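Local coordinates for sulfate permease family protein (Vibrio cholerae, PDB 4DGH) that forms the STAS domain of a SulP-family membrane protein that probably works as an anion transporter, at residues A[46-51]-A[78-83]. Numbering follows the deposited sequence. Where two conformers were deposited one is given.
Sequences QETPQI and HKRGIK
The carbonyl oxygen of Q50 takes the backbone N-H of K83 at 3.0 Å, with a nearly straight N-H...O angle of 163°. The parallel bridge of I51 with K83 is made by this bond and by the backbone bond of K83 with L52, with a CA-H...O contact (I51 CA to K83 O, 3.3 Å) between them. I51 and K83 send their side chains to the same face of the sheet, where helix 115-128 packs on I51 and its E125 forms a salt bridge with the lysine NZ. With CG anti to the backbone N (chi1 176°) and the rest of the chain extended, K83 leads away from 46-51 to E125, and its CB alone stays close, 3.6 Å from Q50 O.

Before the bridge, I82 lies against the incoming loop. Its CG1 approaches P49 O at 3.6 Å, while CD1 sits 4.0 Å from T48 CB and also meets the proline ring at CD. P49 and I82 are buried; M42 of helix 32-44 touches both, and I64 of the second subunit packs on P49.

Farther out, R80 bends at chi2 and chi3 (43°) to bring its guanidinium over T48. In the conformer described, the methyl CG2 stands above the centre of one face, though the closeness of that approach is doubtful. NH1 bonds to I45 O, its stronger polar partner, and NH2 weakly, at the edge and in plane, to Q46 O at 3.3 Å; in this conformer both carbonyls, just after helix 32-44, orient the guanidinium. G81, with positive phi, is the turning residue of the Schellman motif that follows helix 64-78, and the chain then enters strand 83-87.

Two helix-to-strand loops thus run side by side into neighbouring strands, 51-55 and 83-87, at the start of the central parallel pairing of the alpha/beta STAS fold.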
# COMPACT_ATOMS: atom_id res chain seq x y z
N GLN A 46 -22.69 5.16 6.49
CA GLN A 46 -24.04 5.30 6.97
C GLN A 46 -24.89 4.18 6.39
O GLN A 46 -25.63 3.51 7.12
CB GLN A 46 -24.61 6.68 6.57
CG GLN A 46 -25.92 7.02 7.31
CD GLN A 46 -25.83 6.81 8.85
OE1 GLN A 46 -24.84 7.19 9.52
NE2 GLN A 46 -26.87 6.17 9.40
N GLU A 47 -24.79 3.98 5.09
CA GLU A 47 -25.55 2.97 4.41
C GLU A 47 -24.65 1.85 3.99
O GLU A 47 -23.52 2.10 3.47
CB GLU A 47 -26.12 3.49 3.16
CG GLU A 47 -27.38 4.26 3.37
CD GLU A 47 -27.82 4.79 2.06
OE1 GLU A 47 -27.94 3.95 1.13
OE2 GLU A 47 -27.96 6.03 1.96
N THR A 48 -25.17 0.65 4.17
CA THR A 48 -24.47 -0.58 3.78
C THR A 48 -25.15 -1.31 2.64
O THR A 48 -26.37 -1.26 2.45
CB THR A 48 -24.18 -1.50 5.00
OG1 THR A 48 -25.41 -1.82 5.67
CG2 THR A 48 -23.20 -0.81 6.01
N PRO A 49 -24.35 -2.07 1.83
CA PRO A 49 -24.97 -2.82 0.76
C PRO A 49 -25.78 -4.00 1.38
O PRO A 49 -25.51 -4.36 2.51
CB PRO A 49 -23.73 -3.37 -0.04
CG PRO A 49 -22.60 -3.41 0.97
CD PRO A 49 -22.93 -2.38 2.05
N GLN A 50 -26.75 -4.55 0.64
CA GLN A 50 -27.41 -5.83 0.97
C GLN A 50 -26.44 -7.07 0.85
O GLN A 50 -26.47 -7.99 1.69
CB GLN A 50 -28.71 -6.00 0.09
CG GLN A 50 -29.45 -7.35 0.22
CD GLN A 50 -30.57 -7.63 -0.82
OE1 GLN A 50 -31.08 -6.72 -1.49
NE2 GLN A 50 -30.91 -8.89 -0.98
N ILE A 51 -25.62 -7.08 -0.20
CA ILE A 51 -24.74 -8.18 -0.57
C ILE A 51 -23.33 -7.66 -0.84
O ILE A 51 -23.13 -6.61 -1.54
CB ILE A 51 -25.24 -8.94 -1.83
CG1 ILE A 51 -26.72 -9.45 -1.57
CG2 ILE A 51 -24.29 -10.09 -2.22
CD1 ILE A 51 -27.36 -10.17 -2.76
N HIS A 78 -21.42 -9.36 8.74
CA HIS A 78 -22.65 -10.10 9.09
C HIS A 78 -23.36 -9.35 10.17
O HIS A 78 -24.61 -9.38 10.24
CB HIS A 78 -22.38 -11.53 9.64
CG HIS A 78 -22.17 -12.56 8.56
ND1 HIS A 78 -21.78 -13.84 8.82
CD2 HIS A 78 -22.31 -12.46 7.18
CE1 HIS A 78 -21.68 -14.52 7.64
NE2 HIS A 78 -22.07 -13.68 6.66
N LYS A 79 -22.60 -8.73 11.04
CA LYS A 79 -23.27 -8.12 12.17
C LYS A 79 -23.98 -6.82 11.76
O LYS A 79 -24.84 -6.35 12.50
CB LYS A 79 -22.36 -8.00 13.41
CG LYS A 79 -21.42 -6.86 13.33
CD LYS A 79 -20.25 -6.97 14.31
CE LYS A 79 -19.39 -5.73 14.16
NZ LYS A 79 -18.13 -5.78 14.94
N ARG A 80 -23.65 -6.24 10.59
CA ARG A 80 -24.46 -5.11 10.02
C ARG A 80 -25.61 -5.53 9.05
O ARG A 80 -26.32 -4.69 8.49
CB ARG A 80 -23.60 -4.03 9.36
CG ARG A 80 -22.59 -3.32 10.29
CD ARG A 80 -22.29 -1.86 9.92
NE ARG A 80 -23.46 -1.06 9.55
CZ ARG A 80 -23.40 0.17 9.05
NH1 ARG A 80 -22.20 0.80 8.89
NH2 ARG A 80 -24.55 0.79 8.72
N GLY A 81 -25.82 -6.81 8.88
CA GLY A 81 -26.86 -7.25 8.03
C GLY A 81 -26.39 -7.56 6.62
O GLY A 81 -27.23 -7.90 5.78
N ILE A 82 -25.09 -7.56 6.36
CA ILE A 82 -24.58 -7.81 4.98
C ILE A 82 -24.42 -9.30 4.75
O ILE A 82 -23.78 -10.00 5.56
CB ILE A 82 -23.28 -7.08 4.72
CG1 ILE A 82 -23.41 -5.63 5.18
CG2 ILE A 82 -22.88 -7.20 3.21
CD1 ILE A 82 -22.08 -4.90 5.36
N LYS A 83 -25.02 -9.78 3.65
CA LYS A 83 -24.80 -11.13 3.17
C LYS A 83 -23.52 -11.16 2.35
O LYS A 83 -23.33 -10.33 1.45
CB LYS A 83 -25.98 -11.51 2.27
CG LYS A 83 -25.88 -12.85 1.60
CD LYS A 83 -27.23 -13.22 0.93
CE LYS A 83 -27.22 -14.67 0.56
NZ LYS A 83 -28.57 -15.13 0.04